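Local coordinates for protein pectate lyase (Paenibacillus sp. 0602, PDB 5GT5) that cleaves polygalacturonate and partly methylated pectin within the chain by beta-elimination, probably with calcium as cofactor, at residues A[58-66]-A[87-95]; A[80-88]-A[203-211]. The protein carries 1 engineered substitution. All blocks are in the same frame, centred on the assembly; numbering follows the deposited sequence.

The two contacts show how one short helix can be fixed from both ends. Contact 2 holds the start of helix 84-89, where H83 caps it and stacks on W203; contact 1 holds its end, where the chain leaves through G90 into strand 92-97. Both are partly buried, but contact 1 has exposed residues at its rim while none of the touching residues of contact 2 is exposed. They meet where CG2 of V91 comes 4.3 Å from CD2 of L86. Contact 1 is mainly backbone against backbone, tightened by two glycines and a serine, whereas contact 2 is an aromatic stack framed by side-chain hydrogen bonds between the loop leading into helix 84-89 and helix 203-212.

Contact 1 (A[58-66]-A[87-95]); sequences LNLGWNEIP and KQTGVSKIT
S92 and L60 form the tight inner bond of this contact: the serine hydroxyl OG donates to the carbonyl O of L60 over 2.7 Å, lying in the carbonyl plane with a C=O...OG angle of 156°. OG stands beside its own backbone N (chi1 -63°), which also sets it at the edge of the W62 indole, in the ring plane. Beside it, CD1 of L60 and CD1 of I94 meet at 3.8 Å, the two side chains crossing at about a right angle.

Two glycines make the close backbone approach possible. CA of G61 comes within 3.2 Å of O of G90, a CA-H...O contact, and a beta carbon on G61 would collide with the carbonyls of T89 and G90. G90 has positive phi where the helix ends, and a side chain there would run into N of N63. That N-H donates to O of T89 at 2.9 Å, from above the carbonyl plane and with a bent angle of 133°.

E64 braces the turn. Its CG sits between N and the carbonyl carbon, and from there the extended chain carries OE2 to N of G61, accepting at 2.8 Å with its anti lone pair; H114 bonds the same oxygen. OE1 lies 3.4 Å from CG2 of T89, the two side chains running side by side. An alanine here would remove that carboxylate, and the G61 amide and H114 would probably lose their common acceptor.

Toward solvent the fit slackens: exposed N63 lays CB 3.3 Å from O of Q88. The contact thus packs the turn after strand 58-59 against the junction between helix 84-89 and strand 92-97, at the side of the parallel beta-helix of polysaccharide lyase family 1.

Contact 2 (A[80-88]-A[203-211]); sequences ALTHPVLKQ and WVTRQINEM
W203, at the start of helix 203-212, takes the imidazole of H83 over one face of its indole in an offset stack, the H83 ring and the six-membered ring having centroids 3.7 Å apart and planes 13° from parallel. The same imidazole is held by both nitrogens. NE2 donates to the backbone O of W203 at 3.1 Å, and ND1 accepts from N of V85, which lies in the ring plane, the capping bond of an N-cap residue. This pattern fits a neutral ring protonated at NE2. The W203 carbonyl is doubly used, since N of Q207 reaches it from the opposite face. With CG of H83 anti to its backbone N, the ring swings out to the indole; CG of L86 then meets the indole edge in plane, 3.6 Å from CZ2, while CB of V85 lies as close to CH2.

One turn on, R206 brings its CB toward the imidazole and lays a guanidinium face against W203, its NE bound to O of N201. Q207 follows and closes the other side of the H83 ring with its CA. Bent at chi2, its chain turns the amide so that NE2 donates to O of T82 at 3.1 Å, nearly straight at 170° yet from above the carbonyl plane; OE1 is taken by N of W138. E210 ends the run by sliding past P84, its CB 3.9 Å from CG of the proline.

In this way helix 84-88 crosses helix 203-211 almost perpendicularly, at 92° and 10.5 Å between axes. The loop after strand 131-133 supports both: W136 binds the indole N-H and E137 the amides of T82 and H83. Helices 219-225 and 233-241 pack on V204, T205, I208 and M211.

Contact 1 (A[58-66]-A[87-95])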
ATOM      1  N   LEU A  58       9.466  25.013  15.681  1.00  8.22           N
ATOM      2  CA  LEU A  58      10.128  24.078  16.587  1.00  7.95           C
ATOM      3  C   LEU A  58      11.623  24.033  16.361  1.00  8.49           C
ATOM      4  O   LEU A  58      12.108  23.855  15.215  1.00  8.91           O
ATOM      5  CB  LEU A  58       9.552  22.664  16.450  1.00  9.16           C
ATOM      6  CG  LEU A  58       8.069  22.469  16.799  1.00  8.33           C
ATOM      7  CD1 LEU A  58       7.681  21.033  16.535  1.00 10.81           C
ATOM      8  CD2 LEU A  58       7.829  22.832  18.269  1.00  7.79           C
ATOM      9  N   ASN A  59      12.376  24.211  17.442  1.00  9.09           N
ATOM     10  CA  ASN A  59      13.835  24.145  17.416  1.00  8.18           C
ATOM     11  C   ASN A  59      14.233  22.829  18.023  1.00 10.22           C
ATOM     12  O   ASN A  59      14.182  22.644  19.250  1.00 12.48           O
ATOM     13  CB  ASN A  59      14.380  25.324  18.221  1.00  9.91           C
ATOM     14  CG  ASN A  59      14.041  26.621  17.571  1.00 12.67           C
ATOM     15  OD1 ASN A  59      14.384  26.823  16.419  1.00 17.06           O
ATOM     16  ND2 ASN A  59      13.296  27.476  18.263  1.00 15.07           N
ATOM     17  N   LEU A  60      14.583  21.881  17.157  1.00  8.74           N
ATOM     18  CA  LEU A  60      14.593  20.475  17.539  1.00  9.46           C
ATOM     19  C   LEU A  60      15.989  19.842  17.626  1.00  9.32           C
ATOM     20  O   LEU A  60      16.142  18.623  17.606  1.00  9.40           O
ATOM     21  CB  LEU A  60      13.682  19.677  16.579  1.00  7.91           C
ATOM     22  CG  LEU A  60      12.228  20.130  16.527  1.00  8.12           C
ATOM     23  CD1 LEU A  60      11.465  19.324  15.482  1.00 10.49           C
ATOM     24  CD2 LEU A  60      11.572  19.987  17.916  1.00 12.31           C
ATOM     25  N   GLY A  61      17.024  20.674  17.731  1.00  9.54           N
ATOM     26  CA  GLY A  61      18.371  20.133  17.875  1.00  9.54           C
ATOM     27  C   GLY A  61      18.585  19.382  19.176  1.00 10.39           C
ATOM     28  O   GLY A  61      17.998  19.734  20.209  1.00  8.31           O
ATOM     29  N   TRP A  62      19.436  18.362  19.130  1.00 10.62           N
ATOM     30  CA  TRP A  62      19.614  17.449  20.267  1.00 11.08           C
ATOM     31  C   TRP A  62      20.058  18.162  21.549  1.00 13.39           C
ATOM     32  O   TRP A  62      19.652  17.753  22.636  1.00 15.07           O
ATOM     33  CB  TRP A  62      20.605  16.364  19.883  1.00 12.86           C
ATOM     34  CG  TRP A  62      20.766  15.295  20.884  1.00 13.44           C
ATOM     35  CD1 TRP A  62      21.833  15.113  21.708  1.00 14.40           C
ATOM     36  CD2 TRP A  62      19.847  14.239  21.164  1.00 13.14           C
ATOM     37  NE1 TRP A  62      21.639  13.987  22.481  1.00 16.83           N
ATOM     38  CE2 TRP A  62      20.418  13.442  22.164  1.00 15.32           C
ATOM     39  CE3 TRP A  62      18.581  13.887  20.661  1.00 12.15           C
ATOM     40  CZ2 TRP A  62      19.773  12.315  22.684  1.00 17.80           C
ATOM     41  CZ3 TRP A  62      17.955  12.772  21.166  1.00 11.82           C
ATOM     42  CH2 TRP A  62      18.551  11.995  22.167  1.00 14.08           C
ATOM     43  N   ASN A  63      20.858  19.227  21.429  1.00 10.84           N
ATOM     44  CA  ASN A  63      21.309  19.984  22.610  1.00 12.91           C
ATOM     45  C   ASN A  63      20.380  21.089  23.102  1.00 19.76           C
ATOM     46  O   ASN A  63      20.624  21.664  24.168  1.00 27.80           O
ATOM     47  CB  ASN A  63      22.689  20.607  22.348  1.00 16.05           C
ATOM     48  CG  ASN A  63      23.720  19.585  21.972  1.00 20.69           C
ATOM     49  OD1 ASN A  63      23.693  18.449  22.458  1.00 23.20           O
ATOM     50  ND2 ASN A  63      24.654  19.975  21.105  1.00 34.51           N
ATOM     51  N   GLU A  64      19.331  21.419  22.359  1.00 11.44           N
ATOM     52  CA  GLU A  64      18.439  22.484  22.773  1.00 11.86           C
ATOM     53  C   GLU A  64      17.085  22.011  23.255  1.00 13.34           C
ATOM     54  O   GLU A  64      16.325  22.788  23.842  1.00 17.33           O
ATOM     55  CB  GLU A  64      18.257  23.526  21.660  1.00 12.07           C
ATOM     56  CG  GLU A  64      17.654  22.942  20.377  1.00 11.12           C
ATOM     57  CD  GLU A  64      17.543  23.942  19.248  1.00 11.71           C
ATOM     58  OE1 GLU A  64      17.748  25.167  19.463  1.00 11.95           O
ATOM     59  OE2 GLU A  64      17.236  23.469  18.105  1.00 10.52           O
ATOM     60  N   ILE A  65      16.743  20.771  22.948  1.00 11.56           N
ATOM     61  CA  ILE A  65      15.442  20.244  23.348  1.00 15.72           C
ATOM     62  C   ILE A  65      15.431  19.860  24.818  1.00 13.32           C
ATOM     63  O   ILE A  65      16.487  19.639  25.413  1.00 13.81           O
ATOM     64  CB  ILE A  65      15.000  19.053  22.457  1.00 10.51           C
ATOM     65  CG1 ILE A  65      15.965  17.875  22.610  1.00  8.33           C
ATOM     66  CG2 ILE A  65      14.882  19.546  21.015  1.00 13.17           C
ATOM     67  CD1 ILE A  65      15.664  16.623  21.723  1.00 10.83           C
ATOM     68  N   PRO A  66      14.229  19.780  25.413  1.00 17.09           N
ATOM     69  CA  PRO A  66      14.189  19.353  26.815  1.00 19.54           C
ATOM     70  C   PRO A  66      14.730  17.946  26.991  1.00 17.20           C
ATOM     71  O   PRO A  66      14.622  17.121  26.067  1.00 14.11           O
ATOM     72  CB  PRO A  66      12.692  19.406  27.159  1.00 14.91           C
ATOM     73  CG  PRO A  66      12.115  20.367  26.221  1.00 16.35           C
ATOM     74  CD  PRO A  66      12.918  20.248  24.936  1.00 15.92           C
ATOM     75  N   LYS A  87      26.510  23.841  15.998  1.00 10.68           N
ATOM     76  CA  LYS A  87      27.420  23.331  17.021  1.00 13.63           C
ATOM     77  C   LYS A  87      26.851  23.538  18.426  1.00 13.39           C
ATOM     78  O   LYS A  87      27.116  22.731  19.330  1.00 18.76           O
ATOM     79  CB  LYS A  87      28.809  23.969  16.890  1.00 14.65           C
ATOM     80  CG  LYS A  87      29.547  23.427  15.704  1.00 13.66           C
ATOM     81  CD  LYS A  87      30.860  24.137  15.367  1.00 22.64           C
ATOM     82  CE  LYS A  87      31.957  23.724  16.314  1.00 26.16           C
ATOM     83  NZ  LYS A  87      33.301  24.239  15.881  1.00 30.09           N
ATOM     84  N   GLN A  88      26.065  24.602  18.604  1.00 10.01           N
ATOM     85  CA  GLN A  88      25.363  24.856  19.859  1.00 10.66           C
ATOM     86  C   GLN A  88      24.080  24.057  19.982  1.00 15.09           C
ATOM     87  O   GLN A  88      23.849  23.418  21.003  1.00 17.46           O
ATOM     88  CB  GLN A  88      25.052  26.339  19.996  1.00 15.62           C
ATOM     89  CG  GLN A  88      26.285  27.227  20.049  1.00 22.28           C
ATOM     90  CD  GLN A  88      25.914  28.703  20.028  1.00 44.72           C
ATOM     91  OE1 GLN A  88      25.112  29.162  20.850  1.00 56.03           O
ATOM     92  NE2 GLN A  88      26.482  29.452  19.082  1.00 49.12           N
ATOM     93  N   THR A  89      23.235  24.109  18.954  1.00 10.51           N
ATOM     94  CA  THR A  89      21.922  23.482  19.054  1.00 10.06           C
ATOM     95  C   THR A  89      21.926  21.965  18.965  1.00 11.96           C
ATOM     96  O   THR A  89      21.012  21.312  19.492  1.00 11.50           O
ATOM     97  CB  THR A  89      20.969  23.984  17.973  1.00  7.60           C
ATOM     98  OG1 THR A  89      21.479  23.605  16.681  1.00 10.32           O
ATOM     99  CG2 THR A  89      20.826  25.468  18.035  1.00 11.05           C
ATOM    100  N   GLY A  90      22.924  21.413  18.280  1.00 11.24           N
ATOM    101  CA  GLY A  90      22.929  20.016  17.903  1.00 10.13           C
ATOM    102  C   GLY A  90      21.896  19.793  16.813  1.00  7.87           C
ATOM    103  O   GLY A  90      21.191  20.715  16.380  1.00  9.06           O
ATOM    104  N   VAL A  91      21.811  18.545  16.383  1.00  9.04           N
ATOM    105  CA  VAL A  91      20.905  18.131  15.308  1.00  8.15           C
ATOM    106  C   VAL A  91      20.319  16.784  15.724  1.00  9.10           C
ATOM    107  O   VAL A  91      21.036  15.891  16.165  1.00 10.34           O
ATOM    108  CB  VAL A  91      21.667  18.011  13.962  1.00  9.38           C
ATOM    109  CG1 VAL A  91      20.780  17.452  12.876  1.00  9.00           C
ATOM    110  CG2 VAL A  91      22.231  19.375  13.533  1.00  9.08           C
ATOM    111  N   SER A  92      19.010  16.650  15.590  1.00 10.12           N
ATOM    112  CA  SER A  92      18.327  15.397  15.922  1.00 10.16           C
ATOM    113  C   SER A  92      17.878  14.662  14.679  1.00  8.43           C
ATOM    114  O   SER A  92      17.794  15.241  13.577  1.00  8.08           O
ATOM    115  CB  SER A  92      17.084  15.678  16.766  1.00  8.93           C
ATOM    116  OG  SER A  92      17.433  16.284  18.016  1.00  9.70           O
ATOM    117  N   LYS A  93      17.622  13.371  14.851  1.00  9.56           N
ATOM    118  CA  LYS A  93      16.908  12.574  13.860  1.00 10.13           C
ATOM    119  C   LYS A  93      15.641  12.063  14.522  1.00  9.42           C
ATOM    120  O   LYS A  93      15.700  11.437  15.578  1.00  9.71           O
ATOM    121  CB  LYS A  93      17.743  11.392  13.377  1.00  8.89           C
ATOM    122  CG  LYS A  93      17.013  10.611  12.305  1.00 11.32           C
ATOM    123  CD  LYS A  93      17.774   9.370  11.865  1.00 14.12           C
ATOM    124  CE  LYS A  93      18.840   9.742  10.874  1.00 24.33           C
ATOM    125  NZ  LYS A  93      19.527   8.514  10.345  1.00 30.07           N
ATOM    126  N   ILE A  94      14.495  12.354  13.906  1.00  8.04           N
ATOM    127  CA  ILE A  94      13.194  11.971  14.458  1.00  7.65           C
ATOM    128  C   ILE A  94      12.615  10.896  13.574  1.00  8.22           C
ATOM    129  O   ILE A  94      12.387  11.121  12.379  1.00  9.05           O
ATOM    130  CB  ILE A  94      12.251  13.169  14.515  1.00  7.04           C
ATOM    131  CG1 ILE A  94      12.870  14.317  15.344  1.00  8.30           C
ATOM    132  CG2 ILE A  94      10.927  12.716  15.083  1.00  9.75           C
ATOM    133  CD1 ILE A  94      12.235  15.660  15.140  1.00 10.55           C
ATOM    134  N   THR A  95      12.433   9.700  14.141  1.00  7.52           N
ATOM    135  CA  THR A  95      11.994   8.552  13.353  1.00  9.87           C
ATOM    136  C   THR A  95      10.536   8.212  13.628  1.00  9.31           C
ATOM    137  O   THR A  95      10.201   7.760  14.739  1.00 11.64           O
ATOM    138  CB  THR A  95      12.865   7.311  13.614  1.00  9.71           C
ATOM    139  OG1 THR A  95      14.216   7.615  13.257  1.00 10.56           O
ATOM    140  CG2 THR A  95      12.410   6.148  12.745  1.00 12.15           C
TER

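Contact 2 (A[80-88]-A[203-211])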
ATOM      1  N   ALA A  80      27.183  18.217  14.250  1.00  9.77           N
ATOM      2  CA  ALA A  80      27.548  19.395  13.490  1.00 10.68           C
ATOM      3  C   ALA A  80      29.035  19.630  13.726  1.00 11.05           C
ATOM      4  O   ALA A  80      29.513  19.633  14.877  1.00 12.25           O
ATOM      5  CB  ALA A  80      26.710  20.590  13.944  1.00 13.01           C
ATOM      6  N   LEU A  81      29.768  19.800  12.629  1.00  8.57           N
ATOM      7  CA  LEU A  81      31.216  20.023  12.670  1.00  9.65           C
ATOM      8  C   LEU A  81      31.634  21.445  12.365  1.00 12.16           C
ATOM      9  O   LEU A  81      32.767  21.819  12.685  1.00 14.04           O
ATOM     10  CB  LEU A  81      31.904  19.111  11.652  1.00 10.36           C
ATOM     11  CG  LEU A  81      31.509  17.636  11.753  1.00 11.98           C
ATOM     12  CD1 LEU A  81      32.102  16.762  10.635  1.00 13.77           C
ATOM     13  CD2 LEU A  81      31.899  17.117  13.139  1.00 15.53           C
ATOM     14  N   THR A  82      30.765  22.231  11.726  1.00  7.82           N
ATOM     15  CA  THR A  82      31.199  23.543  11.196  1.00  7.87           C
ATOM     16  C   THR A  82      30.255  24.723  11.396  1.00  8.09           C
ATOM     17  O   THR A  82      30.714  25.845  11.560  1.00 10.24           O
ATOM     18  CB  THR A  82      31.492  23.476   9.672  1.00  8.73           C
ATOM     19  OG1 THR A  82      30.310  22.955   9.026  1.00  8.69           O
ATOM     20  CG2 THR A  82      32.721  22.590   9.360  1.00  9.56           C
ATOM     21  N   HIS A  83      28.940  24.515  11.383  1.00  8.03           N
ATOM     22  CA  HIS A  83      28.059  25.676  11.487  1.00  7.12           C
ATOM     23  C   HIS A  83      28.012  26.173  12.931  1.00  8.26           C
ATOM     24  O   HIS A  83      27.703  25.385  13.830  1.00  9.81           O
ATOM     25  CB  HIS A  83      26.636  25.405  10.982  1.00  7.86           C
ATOM     26  CG  HIS A  83      25.891  26.650  10.629  1.00  8.86           C
ATOM     27  ND1 HIS A  83      25.519  27.596  11.573  1.00  9.21           N
ATOM     28  CD2 HIS A  83      25.493  27.130   9.430  1.00 10.27           C
ATOM     29  CE1 HIS A  83      24.911  28.596  10.957  1.00  7.64           C
ATOM     30  NE2 HIS A  83      24.893  28.343   9.655  1.00  8.85           N
ATOM     31  N   PRO A  84      28.324  27.458  13.146  1.00  8.81           N
ATOM     32  CA  PRO A  84      28.371  27.938  14.540  1.00  9.80           C
ATOM     33  C   PRO A  84      27.051  27.757  15.312  1.00 11.72           C
ATOM     34  O   PRO A  84      27.081  27.494  16.513  1.00 13.14           O
ATOM     35  CB  PRO A  84      28.724  29.423  14.384  1.00 14.67           C
ATOM     36  CG  PRO A  84      28.331  29.798  12.991  1.00 12.55           C
ATOM     37  CD  PRO A  84      28.596  28.531  12.172  1.00 10.54           C
ATOM     38  N   VAL A  85      25.914  27.863  14.633  1.00  8.85           N
ATOM     39  CA  VAL A  85      24.632  27.710  15.312  1.00  9.84           C
ATOM     40  C   VAL A  85      24.408  26.248  15.651  1.00 10.32           C
ATOM     41  O   VAL A  85      24.031  25.919  16.767  1.00 10.21           O
ATOM     42  CB  VAL A  85      23.483  28.259  14.466  1.00  9.40           C
ATOM     43  CG1 VAL A  85      22.135  27.916  15.083  1.00 11.85           C
ATOM     44  CG2 VAL A  85      23.615  29.781  14.294  1.00 10.69           C
ATOM     45  N   LEU A  86      24.632  25.368  14.678  1.00 10.01           N
ATOM     46  CA  LEU A  86      24.349  23.953  14.866  1.00  8.51           C
ATOM     47  C   LEU A  86      25.289  23.311  15.872  1.00 10.72           C
ATOM     48  O   LEU A  86      24.922  22.331  16.525  1.00 10.12           O
ATOM     49  CB  LEU A  86      24.358  23.222  13.511  1.00  8.47           C
ATOM     50  CG  LEU A  86      23.340  23.728  12.491  1.00  8.56           C
ATOM     51  CD1 LEU A  86      23.422  22.862  11.228  1.00  8.09           C
ATOM     52  CD2 LEU A  86      21.939  23.624  13.079  1.00  8.95           C
ATOM     53  N   LYS A  87      26.510  23.841  15.998  1.00 10.68           N
ATOM     54  CA  LYS A  87      27.420  23.331  17.021  1.00 13.63           C
ATOM     55  C   LYS A  87      26.851  23.538  18.426  1.00 13.39           C
ATOM     56  O   LYS A  87      27.116  22.731  19.330  1.00 18.76           O
ATOM     57  CB  LYS A  87      28.809  23.969  16.890  1.00 14.65           C
ATOM     58  CG  LYS A  87      29.547  23.427  15.704  1.00 13.66           C
ATOM     59  CD  LYS A  87      30.860  24.137  15.367  1.00 22.64           C
ATOM     60  CE  LYS A  87      31.957  23.724  16.314  1.00 26.16           C
ATOM     61  NZ  LYS A  87      33.301  24.239  15.881  1.00 30.09           N
ATOM     62  N   GLN A  88      26.065  24.602  18.604  1.00 10.01           N
ATOM     63  CA  GLN A  88      25.363  24.856  19.859  1.00 10.66           C
ATOM     64  C   GLN A  88      24.080  24.057  19.982  1.00 15.09           C
ATOM     65  O   GLN A  88      23.849  23.418  21.003  1.00 17.46           O
ATOM     66  CB  GLN A  88      25.052  26.339  19.996  1.00 15.62           C
ATOM     67  CG  GLN A  88      26.285  27.227  20.049  1.00 22.28           C
ATOM     68  CD  GLN A  88      25.914  28.703  20.028  1.00 44.72           C
ATOM     69  OE1 GLN A  88      25.112  29.162  20.850  1.00 56.03           O
ATOM     70  NE2 GLN A  88      26.482  29.452  19.082  1.00 49.12           N
ATOM     71  N   TRP A 203      21.566  32.148   6.403  1.00  7.15           N
ATOM     72  CA  TRP A 203      22.157  30.964   7.019  1.00  7.60           C
ATOM     73  C   TRP A 203      23.541  30.620   6.475  1.00  5.92           C
ATOM     74  O   TRP A 203      24.479  30.287   7.228  1.00  6.86           O
ATOM     75  CB  TRP A 203      21.209  29.778   6.817  1.00  7.09           C
ATOM     76  CG  TRP A 203      21.620  28.517   7.545  1.00  7.67           C
ATOM     77  CD1 TRP A 203      22.113  27.367   6.983  1.00  8.00           C
ATOM     78  CD2 TRP A 203      21.561  28.279   8.959  1.00  6.03           C
ATOM     79  NE1 TRP A 203      22.361  26.434   7.961  1.00  8.23           N
ATOM     80  CE2 TRP A 203      22.054  26.975   9.185  1.00 10.47           C
ATOM     81  CE3 TRP A 203      21.180  29.063  10.054  1.00  7.53           C
ATOM     82  CZ2 TRP A 203      22.137  26.409  10.462  1.00  7.93           C
ATOM     83  CZ3 TRP A 203      21.265  28.507  11.324  1.00  9.08           C
ATOM     84  CH2 TRP A 203      21.734  27.190  11.521  1.00  8.74           C
ATOM     85  N   VAL A 204      23.661  30.693   5.151  1.00  6.84           N
ATOM     86  CA  VAL A 204      24.940  30.452   4.506  1.00  7.39           C
ATOM     87  C   VAL A 204      25.952  31.570   4.836  1.00  6.45           C
ATOM     88  O   VAL A 204      27.113  31.289   5.105  1.00  7.46           O
ATOM     89  CB  VAL A 204      24.788  30.275   2.996  1.00  7.29           C
ATOM     90  CG1 VAL A 204      26.165  30.265   2.315  1.00  9.20           C
ATOM     91  CG2 VAL A 204      24.056  28.985   2.695  1.00  8.40           C
ATOM     92  N   THR A 205      25.506  32.818   4.865  1.00  6.85           N
ATOM     93  CA  THR A 205      26.430  33.903   5.196  1.00  7.75           C
ATOM     94  C   THR A 205      26.973  33.774   6.624  1.00  6.47           C
ATOM     95  O   THR A 205      28.167  34.000   6.859  1.00  8.26           O
ATOM     96  CB  THR A 205      25.735  35.241   5.012  1.00  8.32           C
ATOM     97  OG1 THR A 205      25.391  35.383   3.630  1.00  7.50           O
ATOM     98  CG2 THR A 205      26.661  36.414   5.443  1.00  8.68           C
ATOM     99  N   ARG A 206      26.111  33.374   7.561  1.00  8.50           N
ATOM    100  CA  ARG A 206      26.576  33.126   8.918  1.00  9.18           C
ATOM    101  C   ARG A 206      27.632  32.036   8.971  1.00  9.52           C
ATOM    102  O   ARG A 206      28.633  32.162   9.670  1.00  8.77           O
ATOM    103  CB  ARG A 206      25.432  32.796   9.861  1.00 10.13           C
ATOM    104  CG  ARG A 206      24.750  34.044  10.395  1.00 12.15           C
ATOM    105  CD  ARG A 206      23.495  33.708  11.199  1.00 16.51           C
ATOM    106  NE  ARG A 206      22.374  33.616  10.290  1.00 16.56           N
ATOM    107  CZ  ARG A 206      21.197  33.070  10.596  1.00 27.08           C
ATOM    108  NH1 ARG A 206      20.993  32.565  11.814  1.00 19.72           N
ATOM    109  NH2 ARG A 206      20.230  33.026   9.676  1.00 14.96           N
ATOM    110  N   GLN A 207      27.453  30.976   8.180  1.00  7.74           N
ATOM    111  CA  GLN A 207      28.482  29.944   8.136  1.00  8.51           C
ATOM    112  C   GLN A 207      29.801  30.495   7.570  1.00  6.14           C
ATOM    113  O   GLN A 207      30.881  30.228   8.101  1.00  8.56           O
ATOM    114  CB  GLN A 207      27.984  28.783   7.251  1.00  6.95           C
ATOM    115  CG  GLN A 207      29.042  27.711   6.899  1.00  7.38           C
ATOM    116  CD  GLN A 207      29.395  26.884   8.100  1.00  8.12           C
ATOM    117  OE1 GLN A 207      28.825  25.813   8.302  1.00  7.61           O
ATOM    118  NE2 GLN A 207      30.310  27.389   8.940  1.00  8.61           N
ATOM    119  N   ILE A 208      29.717  31.228   6.468  1.00  5.87           N
ATOM    120  CA  ILE A 208      30.936  31.730   5.832  1.00  7.95           C
ATOM    121  C   ILE A 208      31.640  32.771   6.728  1.00  8.57           C
ATOM    122  O   ILE A 208      32.868  32.749   6.848  1.00  8.68           O
ATOM    123  CB  ILE A 208      30.679  32.258   4.418  1.00  5.98           C
ATOM    124  CG1 ILE A 208      30.826  31.136   3.377  1.00 12.51           C
ATOM    125  CG2 ILE A 208      31.745  33.264   4.009  1.00 11.23           C
ATOM    126  CD1 ILE A 208      29.869  29.974   3.533  1.00 12.81           C
ATOM    127  N   ASN A 209      30.870  33.630   7.392  1.00  9.60           N
ATOM    128  CA  ASN A 209      31.491  34.628   8.282  1.00 11.24           C
ATOM    129  C   ASN A 209      32.325  33.995   9.381  1.00 11.35           C
ATOM    130  O   ASN A 209      33.433  34.482   9.707  1.00 12.41           O
ATOM    131  CB  ASN A 209      30.424  35.538   8.895  1.00  9.12           C
ATOM    132  CG  ASN A 209      29.897  36.555   7.934  1.00  9.17           C
ATOM    133  OD1 ASN A 209      30.445  36.766   6.846  1.00 11.80           O
ATOM    134  ND2 ASN A 209      28.799  37.209   8.332  1.00 15.41           N
ATOM    135  N   GLU A 210      31.832  32.899   9.948  1.00  8.04           N
ATOM    136  CA  GLU A 210      32.579  32.190  10.984  1.00  9.74           C
ATOM    137  C   GLU A 210      33.934  31.741  10.444  1.00 14.45           C
ATOM    138  O   GLU A 210      34.971  31.890  11.113  1.00 11.45           O
ATOM    139  CB  GLU A 210      31.761  31.001  11.514  1.00 12.33           C
ATOM    140  CG  GLU A 210      32.441  30.140  12.595  1.00 14.53           C
ATOM    141  CD  GLU A 210      32.635  30.872  13.914  1.00 26.40           C
ATOM    142  OE1 GLU A 210      31.796  31.751  14.256  1.00 28.44           O
ATOM    143  OE2 GLU A 210      33.637  30.569  14.608  1.00 28.81           O
ATOM    144  N   MET A 211      33.945  31.206   9.231  1.00  9.59           N
ATOM    145  CA  MET A 211      35.191  30.690   8.674  1.00  8.83           C
ATOM    146  C   MET A 211      36.126  31.809   8.262  1.00  9.53           C
ATOM    147  O   MET A 211      37.343  31.664   8.393  1.00 10.57           O
ATOM    148  CB  MET A 211      34.888  29.746   7.500  1.00  8.49           C
ATOM    149  CG  MET A 211      34.054  28.536   7.960  1.00  7.29           C
ATOM    150  SD  MET A 211      33.889  27.268   6.706  1.00  9.84           S
ATOM    151  CE  MET A 211      32.915  28.125   5.493  1.00  9.30           C
TER